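Local coordinates for protein importin subunit beta-1 (Saccharomyces cerevisiae, PDB 5OWU) that carries proteins into the nucleus by pairing with importin alpha, the subunit that recognises the classical nuclear localization signal of the cargo, at residues V803-G816 with T847-L861. Numbering follows the deposited sequence.
Sequences VGLIGDIAAMFPDG and TARWAREQQKRQLSL
W850 packs beside the backbone of G807 and directs its indole NE1 to D808 OD1, 3.0 Å away, in a bent hydrogen bond (N-H...O 140°) with the carboxylate oxygen tilted out of the ring plane. CG anti to the backbone N (chi1 160°) swings the indole over to the other helix, where CZ2 meets A811 CB, while Q854 CG, one turn further along W850's own helix, lies over one ring face toward its rim. With an alanine here, D808 would probably lose this donor and a gap open beside G807 and A811. G807 suits its place because a CB there would clash with W850 CD1; without one, its CA comes within 3.9 Å of A851 CA, and the axes of segments 803-812 and 847-860 approach to 7.8 Å at 38°. Small G804, A851 and A810 admit larger partners: T847 CG2, V803 CG2 (3.5 Å from A851 CB) and Q854 CB respectively. Q858 suits its place because its bent chain brings the amide NE2 to F813 O at 3.0 Å, holding the chain there. These helices belong to HEAT repeats 18 and 19, closing the solenoid's C-terminal end; helices 741-764 and 776-788 pack against L805 and I809, while helix 825-836 meets A848 and Q855.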
ATOM      1  N   VAL A 803     -18.598   6.210 -18.185  1.00 40.32           N
ATOM      2  CA  VAL A 803     -19.243   7.098 -19.145  1.00 46.59           C
ATOM      3  C   VAL A 803     -19.796   6.278 -20.312  1.00 44.27           C
ATOM      4  O   VAL A 803     -20.865   6.595 -20.871  1.00 41.53           O
ATOM      5  CB  VAL A 803     -18.243   8.196 -19.574  1.00 42.58           C
ATOM      6  CG1 VAL A 803     -17.233   7.675 -20.578  1.00 41.83           C
ATOM      7  CG2 VAL A 803     -18.969   9.405 -20.116  1.00 47.99           C
ATOM      8  N   GLY A 804     -19.118   5.178 -20.656  1.00 33.83           N
ATOM      9  CA  GLY A 804     -19.677   4.248 -21.626  1.00 34.31           C
ATOM     10  C   GLY A 804     -21.028   3.698 -21.200  1.00 40.40           C
ATOM     11  O   GLY A 804     -21.950   3.595 -22.011  1.00 38.77           O
ATOM     12  N   LEU A 805     -21.162   3.330 -19.923  1.00 34.49           N
ATOM     13  CA  LEU A 805     -22.456   2.898 -19.408  1.00 34.30           C
ATOM     14  C   LEU A 805     -23.506   3.979 -19.592  1.00 38.68           C
ATOM     15  O   LEU A 805     -24.651   3.690 -19.972  1.00 32.59           O
ATOM     16  CB  LEU A 805     -22.352   2.534 -17.926  1.00 35.93           C
ATOM     17  CG  LEU A 805     -21.813   1.156 -17.560  1.00 34.17           C
ATOM     18  CD1 LEU A 805     -21.573   1.093 -16.061  1.00 36.38           C
ATOM     19  CD2 LEU A 805     -22.783   0.063 -18.001  1.00 31.26           C
ATOM     20  N   ILE A 806     -23.148   5.235 -19.303  1.00 36.06           N
ATOM     21  CA  ILE A 806     -24.117   6.320 -19.481  1.00 36.24           C
ATOM     22  C   ILE A 806     -24.646   6.307 -20.911  1.00 36.77           C
ATOM     23  O   ILE A 806     -25.867   6.338 -21.157  1.00 41.91           O
ATOM     24  CB  ILE A 806     -23.482   7.675 -19.116  1.00 48.21           C
ATOM     25  CG1 ILE A 806     -23.041   7.676 -17.647  1.00 39.69           C
ATOM     26  CG2 ILE A 806     -24.473   8.811 -19.363  1.00 50.26           C
ATOM     27  CD1 ILE A 806     -22.304   8.948 -17.209  1.00 44.65           C
ATOM     28  N   GLY A 807     -23.731   6.197 -21.876  1.00 37.13           N
ATOM     29  CA  GLY A 807     -24.136   6.239 -23.274  1.00 45.87           C
ATOM     30  C   GLY A 807     -24.947   5.028 -23.708  1.00 46.11           C
ATOM     31  O   GLY A 807     -26.016   5.169 -24.311  1.00 39.22           O
ATOM     32  N   ASP A 808     -24.443   3.823 -23.424  1.00 39.40           N
ATOM     33  CA  ASP A 808     -25.103   2.603 -23.891  1.00 38.16           C
ATOM     34  C   ASP A 808     -26.486   2.451 -23.269  1.00 38.08           C
ATOM     35  O   ASP A 808     -27.463   2.132 -23.961  1.00 38.22           O
ATOM     36  CB  ASP A 808     -24.246   1.381 -23.565  1.00 35.40           C
ATOM     37  CG  ASP A 808     -22.868   1.433 -24.211  1.00 45.63           C
ATOM     38  OD1 ASP A 808     -22.662   2.250 -25.134  1.00 43.86           O
ATOM     39  OD2 ASP A 808     -21.992   0.642 -23.796  1.00 44.05           O
ATOM     40  N   ILE A 809     -26.590   2.665 -21.957  1.00 40.15           N
ATOM     41  CA  ILE A 809     -27.903   2.593 -21.328  1.00 42.48           C
ATOM     42  C   ILE A 809     -28.835   3.607 -21.971  1.00 47.97           C
ATOM     43  O   ILE A 809     -29.987   3.287 -22.301  1.00 40.39           O
ATOM     44  CB  ILE A 809     -27.790   2.791 -19.806  1.00 38.06           C
ATOM     45  CG1 ILE A 809     -27.043   1.604 -19.190  1.00 36.02           C
ATOM     46  CG2 ILE A 809     -29.180   2.931 -19.179  1.00 41.35           C
ATOM     47  CD1 ILE A 809     -26.707   1.759 -17.719  1.00 28.42           C
ATOM     48  N   ALA A 810     -28.347   4.835 -22.203  1.00 45.09           N
ATOM     49  CA  ALA A 810     -29.174   5.813 -22.905  1.00 46.76           C
ATOM     50  C   ALA A 810     -29.659   5.265 -24.244  1.00 48.50           C
ATOM     51  O   ALA A 810     -30.835   5.408 -24.595  1.00 45.24           O
ATOM     52  CB  ALA A 810     -28.400   7.109 -23.124  1.00 49.61           C
ATOM     53  N   ALA A 811     -28.767   4.633 -25.009  1.00 45.49           N
ATOM     54  CA  ALA A 811     -29.138   4.141 -26.331  1.00 43.04           C
ATOM     55  C   ALA A 811     -30.161   3.018 -26.248  1.00 53.00           C
ATOM     56  O   ALA A 811     -30.923   2.803 -27.195  1.00 44.85           O
ATOM     57  CB  ALA A 811     -27.897   3.651 -27.073  1.00 48.01           C
ATOM     58  N   MET A 812     -30.176   2.272 -25.144  1.00 47.75           N
ATOM     59  CA  MET A 812     -31.102   1.152 -25.034  1.00 45.71           C
ATOM     60  C   MET A 812     -32.543   1.601 -24.833  1.00 52.83           C
ATOM     61  O   MET A 812     -33.468   0.834 -25.119  1.00 45.60           O
ATOM     62  CB  MET A 812     -30.690   0.245 -23.883  1.00 34.53           C
ATOM     63  CG  MET A 812     -29.463  -0.588 -24.170  1.00 38.73           C
ATOM     64  SD  MET A 812     -28.979  -1.553 -22.749  1.00 40.04           S
ATOM     65  CE  MET A 812     -30.464  -2.512 -22.469  1.00 38.40           C
ATOM     66  N   PHE A 813     -32.769   2.806 -24.309  1.00 40.31           N
ATOM     67  CA  PHE A 813     -34.131   3.265 -24.039  1.00 42.12           C
ATOM     68  C   PHE A 813     -34.430   4.535 -24.827  1.00 60.65           C
ATOM     69  O   PHE A 813     -34.269   5.651 -24.303  1.00 53.20           O
ATOM     70  CB  PHE A 813     -34.330   3.514 -22.543  1.00 40.55           C
ATOM     71  CG  PHE A 813     -34.165   2.281 -21.682  1.00 43.59           C
ATOM     72  CD1 PHE A 813     -32.918   1.919 -21.197  1.00 35.26           C
ATOM     73  CD2 PHE A 813     -35.263   1.498 -21.342  1.00 45.34           C
ATOM     74  CE1 PHE A 813     -32.765   0.798 -20.400  1.00 41.26           C
ATOM     75  CE2 PHE A 813     -35.116   0.372 -20.541  1.00 35.32           C
ATOM     76  CZ  PHE A 813     -33.869   0.023 -20.072  1.00 35.13           C
ATOM     77  N   PRO A 814     -34.878   4.435 -26.082  1.00 63.16           N
ATOM     78  CA  PRO A 814     -35.306   5.639 -26.806  1.00 64.71           C
ATOM     79  C   PRO A 814     -36.716   6.096 -26.467  1.00 69.86           C
ATOM     80  O   PRO A 814     -37.148   7.130 -26.984  1.00 78.62           O
ATOM     81  CB  PRO A 814     -35.205   5.201 -28.271  1.00 70.70           C
ATOM     82  CG  PRO A 814     -35.529   3.751 -28.235  1.00 66.16           C
ATOM     83  CD  PRO A 814     -34.967   3.226 -26.928  1.00 63.76           C
ATOM     84  N   ASP A 815     -37.440   5.365 -25.617  1.00 69.65           N
ATOM     85  CA  ASP A 815     -38.801   5.740 -25.254  1.00 72.93           C
ATOM     86  C   ASP A 815     -38.860   6.908 -24.281  1.00 68.88           C
ATOM     87  O   ASP A 815     -39.962   7.377 -23.981  1.00 69.25           O
ATOM     88  CB  ASP A 815     -39.532   4.537 -24.641  1.00 77.27           C
ATOM     89  CG  ASP A 815     -38.790   3.935 -23.460  1.00 73.04           C
ATOM     90  OD1 ASP A 815     -37.548   4.054 -23.406  1.00 62.88           O
ATOM     91  OD2 ASP A 815     -39.455   3.340 -22.585  1.00 72.20           O
ATOM     92  N   GLY A 816     -37.727   7.383 -23.771  1.00 54.24           N
ATOM     93  CA  GLY A 816     -37.749   8.442 -22.782  1.00 47.91           C
ATOM     94  C   GLY A 816     -38.072   7.980 -21.379  1.00 50.41           C
ATOM     95  O   GLY A 816     -38.229   8.820 -20.489  1.00 46.89           O
ATOM     96  N   THR A 847     -15.500   7.869 -26.050  1.00 52.62           N
ATOM     97  CA  THR A 847     -16.636   7.327 -25.314  1.00 46.06           C
ATOM     98  C   THR A 847     -17.430   8.443 -24.645  1.00 47.70           C
ATOM     99  O   THR A 847     -18.665   8.425 -24.655  1.00 49.19           O
ATOM    100  CB  THR A 847     -16.157   6.312 -24.276  1.00 44.30           C
ATOM    101  OG1 THR A 847     -15.332   5.322 -24.910  1.00 49.73           O
ATOM    102  CG2 THR A 847     -17.343   5.617 -23.611  1.00 39.87           C
ATOM    103  N   ALA A 848     -16.737   9.432 -24.070  1.00 49.86           N
ATOM    104  CA  ALA A 848     -17.430  10.555 -23.445  1.00 52.06           C
ATOM    105  C   ALA A 848     -18.234  11.344 -24.470  1.00 53.41           C
ATOM    106  O   ALA A 848     -19.318  11.851 -24.161  1.00 44.49           O
ATOM    107  CB  ALA A 848     -16.431  11.468 -22.735  1.00 55.56           C
ATOM    108  N   ARG A 849     -17.717  11.466 -25.693  1.00 66.56           N
ATOM    109  CA  ARG A 849     -18.479  12.116 -26.756  1.00 65.95           C
ATOM    110  C   ARG A 849     -19.758  11.343 -27.050  1.00 60.99           C
ATOM    111  O   ARG A 849     -20.847  11.926 -27.107  1.00 50.32           O
ATOM    112  CB  ARG A 849     -17.614  12.246 -28.013  1.00 74.66           C
ATOM    113  CG  ARG A 849     -18.347  12.699 -29.278  1.00 84.92           C
ATOM    114  CD  ARG A 849     -18.853  14.131 -29.182  1.00 97.46           C
ATOM    115  NE  ARG A 849     -19.017  14.729 -30.506  1.00111.30           N
ATOM    116  CZ  ARG A 849     -19.347  15.999 -30.728  1.00114.79           C
ATOM    117  NH1 ARG A 849     -19.558  16.827 -29.712  1.00113.23           N
ATOM    118  NH2 ARG A 849     -19.465  16.444 -31.973  1.00112.12           N
ATOM    119  N   TRP A 850     -19.643  10.024 -27.239  1.00 48.92           N
ATOM    120  CA  TRP A 850     -20.829   9.190 -27.426  1.00 49.97           C
ATOM    121  C   TRP A 850     -21.836   9.413 -26.298  1.00 45.78           C
ATOM    122  O   TRP A 850     -23.036   9.621 -26.539  1.00 53.27           O
ATOM    123  CB  TRP A 850     -20.397   7.723 -27.522  1.00 49.91           C
ATOM    124  CG  TRP A 850     -21.464   6.692 -27.243  1.00 54.53           C
ATOM    125  CD1 TRP A 850     -21.535   5.866 -26.154  1.00 44.24           C
ATOM    126  CD2 TRP A 850     -22.587   6.360 -28.070  1.00 52.95           C
ATOM    127  NE1 TRP A 850     -22.638   5.050 -26.248  1.00 47.32           N
ATOM    128  CE2 TRP A 850     -23.301   5.331 -27.413  1.00 57.23           C
ATOM    129  CE3 TRP A 850     -23.063   6.833 -29.297  1.00 59.25           C
ATOM    130  CZ2 TRP A 850     -24.465   4.772 -27.943  1.00 48.29           C
ATOM    131  CZ3 TRP A 850     -24.219   6.274 -29.821  1.00 49.79           C
ATOM    132  CH2 TRP A 850     -24.906   5.257 -29.144  1.00 55.80           C
ATOM    133  N   ALA A 851     -21.351   9.415 -25.055  1.00 46.78           N
ATOM    134  CA  ALA A 851     -22.228   9.619 -23.905  1.00 52.15           C
ATOM    135  C   ALA A 851     -22.899  10.986 -23.947  1.00 48.13           C
ATOM    136  O   ALA A 851     -24.061  11.126 -23.551  1.00 45.42           O
ATOM    137  CB  ALA A 851     -21.435   9.466 -22.610  1.00 45.91           C
ATOM    138  N   ARG A 852     -22.173  12.012 -24.399  1.00 52.39           N
ATOM    139  CA  ARG A 852     -22.741  13.356 -24.478  1.00 49.92           C
ATOM    140  C   ARG A 852     -23.842  13.417 -25.527  1.00 43.97           C
ATOM    141  O   ARG A 852     -24.925  13.966 -25.281  1.00 45.47           O
ATOM    142  CB  ARG A 852     -21.633  14.367 -24.792  1.00 54.95           C
ATOM    143  CG  ARG A 852     -22.087  15.816 -24.830  1.00 55.21           C
ATOM    144  CD  ARG A 852     -22.774  16.212 -23.540  1.00 61.46           C
ATOM    145  NE  ARG A 852     -22.921  17.656 -23.411  1.00 78.30           N
ATOM    146  CZ  ARG A 852     -23.607  18.250 -22.440  1.00 82.15           C
ATOM    147  NH1 ARG A 852     -24.219  17.522 -21.515  1.00 72.08           N
ATOM    148  NH2 ARG A 852     -23.686  19.572 -22.396  1.00 83.02           N
ATOM    149  N   GLU A 853     -23.583  12.851 -26.708  1.00 54.08           N
ATOM    150  CA  GLU A 853     -24.620  12.756 -27.730  1.00 58.38           C
ATOM    151  C   GLU A 853     -25.876  12.104 -27.166  1.00 51.95           C
ATOM    152  O   GLU A 853     -26.980  12.658 -27.265  1.00 46.73           O
ATOM    153  CB  GLU A 853     -24.100  11.962 -28.929  1.00 61.43           C
ATOM    154  CG  GLU A 853     -22.880  12.568 -29.602  1.00 76.87           C
ATOM    155  CD  GLU A 853     -22.229  11.616 -30.587  1.00 87.24           C
ATOM    156  OE1 GLU A 853     -22.898  10.654 -31.018  1.00 90.26           O
ATOM    157  OE2 GLU A 853     -21.044  11.828 -30.922  1.00 90.51           O
ATOM    158  N   GLN A 854     -25.723  10.930 -26.547  1.00 48.71           N
ATOM    159  CA  GLN A 854     -26.903  10.207 -26.079  1.00 54.65           C
ATOM    160  C   GLN A 854     -27.606  10.951 -24.948  1.00 50.85           C
ATOM    161  O   GLN A 854     -28.839  10.966 -24.885  1.00 50.30           O
ATOM    162  CB  GLN A 854     -26.513   8.796 -25.646  1.00 45.31           C
ATOM    163  CG  GLN A 854     -26.095   7.911 -26.800  1.00 44.22           C
ATOM    164  CD  GLN A 854     -27.185   7.792 -27.851  1.00 49.41           C
ATOM    165  OE1 GLN A 854     -28.357   7.599 -27.526  1.00 54.73           O
ATOM    166  NE2 GLN A 854     -26.806   7.935 -29.113  1.00 56.69           N
ATOM    167  N   GLN A 855     -26.845  11.573 -24.050  1.00 49.15           N
ATOM    168  CA  GLN A 855     -27.444  12.328 -22.954  1.00 55.55           C
ATOM    169  C   GLN A 855     -28.277  13.494 -23.480  1.00 55.06           C
ATOM    170  O   GLN A 855     -29.429  13.691 -23.066  1.00 51.71           O
ATOM    171  CB  GLN A 855     -26.342  12.825 -22.015  1.00 51.47           C
ATOM    172  CG  GLN A 855     -26.827  13.735 -20.892  1.00 58.76           C
ATOM    173  CD  GLN A 855     -26.595  15.210 -21.181  1.00 58.12           C
ATOM    174  OE1 GLN A 855     -25.593  15.589 -21.790  1.00 53.00           O
ATOM    175  NE2 GLN A 855     -27.521  16.049 -20.740  1.00 45.07           N
ATOM    176  N   LYS A 856     -27.706  14.283 -24.395  1.00 54.78           N
ATOM    177  CA  LYS A 856     -28.455  15.391 -24.983  1.00 59.95           C
ATOM    178  C   LYS A 856     -29.708  14.894 -25.689  1.00 61.76           C
ATOM    179  O   LYS A 856     -30.782  15.505 -25.577  1.00 53.18           O
ATOM    180  CB  LYS A 856     -27.571  16.171 -25.956  1.00 56.96           C
ATOM    181  CG  LYS A 856     -26.458  16.948 -25.289  1.00 59.18           C
ATOM    182  CD  LYS A 856     -25.605  17.675 -26.315  1.00 72.15           C
ATOM    183  CE  LYS A 856     -25.130  19.020 -25.788  1.00 78.47           C
ATOM    184  NZ  LYS A 856     -26.262  19.974 -25.606  1.00 78.17           N
ATOM    185  N   ARG A 857     -29.598  13.783 -26.426  1.00 60.28           N
ATOM    186  CA  ARG A 857     -30.787  13.214 -27.049  1.00 61.64           C
ATOM    187  C   ARG A 857     -31.819  12.821 -25.997  1.00 60.13           C
ATOM    188  O   ARG A 857     -33.026  12.970 -26.217  1.00 65.78           O
ATOM    189  CB  ARG A 857     -30.414  12.012 -27.916  1.00 63.65           C
ATOM    190  CG  ARG A 857     -31.622  11.222 -28.392  1.00 76.22           C
ATOM    191  CD  ARG A 857     -31.302  10.342 -29.589  1.00 83.62           C
ATOM    192  NE  ARG A 857     -31.549  11.024 -30.857  1.00 94.45           N
ATOM    193  CZ  ARG A 857     -32.759  11.309 -31.332  1.00100.30           C
ATOM    194  NH1 ARG A 857     -33.845  10.985 -30.640  1.00 97.98           N
ATOM    195  NH2 ARG A 857     -32.888  11.928 -32.498  1.00101.45           N
ATOM    196  N   GLN A 858     -31.363  12.326 -24.844  1.00 57.05           N
ATOM    197  CA  GLN A 858     -32.295  11.962 -23.780  1.00 62.32           C
ATOM    198  C   GLN A 858     -33.030  13.188 -23.261  1.00 58.10           C
ATOM    199  O   GLN A 858     -34.237  13.131 -22.994  1.00 67.10           O
ATOM    200  CB  GLN A 858     -31.557  11.260 -22.637  1.00 53.81           C
ATOM    201  CG  GLN A 858     -31.228   9.801 -22.899  1.00 47.75           C
ATOM    202  CD  GLN A 858     -32.461   8.915 -22.937  1.00 46.98           C
ATOM    203  OE1 GLN A 858     -33.393   9.090 -22.150  1.00 45.56           O
ATOM    204  NE2 GLN A 858     -32.469   7.955 -23.852  1.00 49.98           N
ATOM    205  N   LEU A 859     -32.322  14.309 -23.111  1.00 79.06           N
ATOM    206  CA  LEU A 859     -32.997  15.540 -22.719  1.00 74.38           C
ATOM    207  C   LEU A 859     -33.972  16.008 -23.790  1.00 73.72           C
ATOM    208  O   LEU A 859     -34.995  16.626 -23.469  1.00 78.98           O
ATOM    209  CB  LEU A 859     -31.975  16.639 -22.422  1.00 76.48           C
ATOM    210  CG  LEU A 859     -31.236  16.600 -21.083  1.00 70.04           C
ATOM    211  CD1 LEU A 859     -30.647  17.979 -20.794  1.00 70.71           C
ATOM    212  CD2 LEU A 859     -32.131  16.160 -19.935  1.00 68.75           C
ATOM    213  N   SER A 860     -33.684  15.725 -25.061  1.00 81.47           N
ATOM    214  CA  SER A 860     -34.619  16.101 -26.114  1.00 84.14           C
ATOM    215  C   SER A 860     -35.970  15.415 -25.945  1.00 83.53           C
ATOM    216  O   SER A 860     -37.008  16.008 -26.257  1.00 87.10           O
ATOM    217  CB  SER A 860     -34.031  15.769 -27.482  1.00 89.44           C
ATOM    218  OG  SER A 860     -35.047  15.741 -28.469  1.00 96.98           O
ATOM    219  N   LEU A 861     -35.982  14.180 -25.454  1.00 88.77           N
ATOM    220  CA  LEU A 861     -37.225  13.424 -25.316  1.00 86.15           C
ATOM    221  C   LEU A 861     -38.115  14.041 -24.242  1.00 84.82           C
ATOM    222  O   LEU A 861     -39.079  14.744 -24.551  1.00 92.64           O
ATOM    223  CB  LEU A 861     -36.935  11.958 -24.979  1.00 81.47           C
ATOM    224  CG  LEU A 861     -35.808  11.289 -25.774  1.00 76.32           C
ATOM    225  CD1 LEU A 861     -35.762   9.794 -25.490  1.00 77.26           C
ATOM    226  CD2 LEU A 861     -35.951  11.543 -27.270  1.00 75.64           C
TER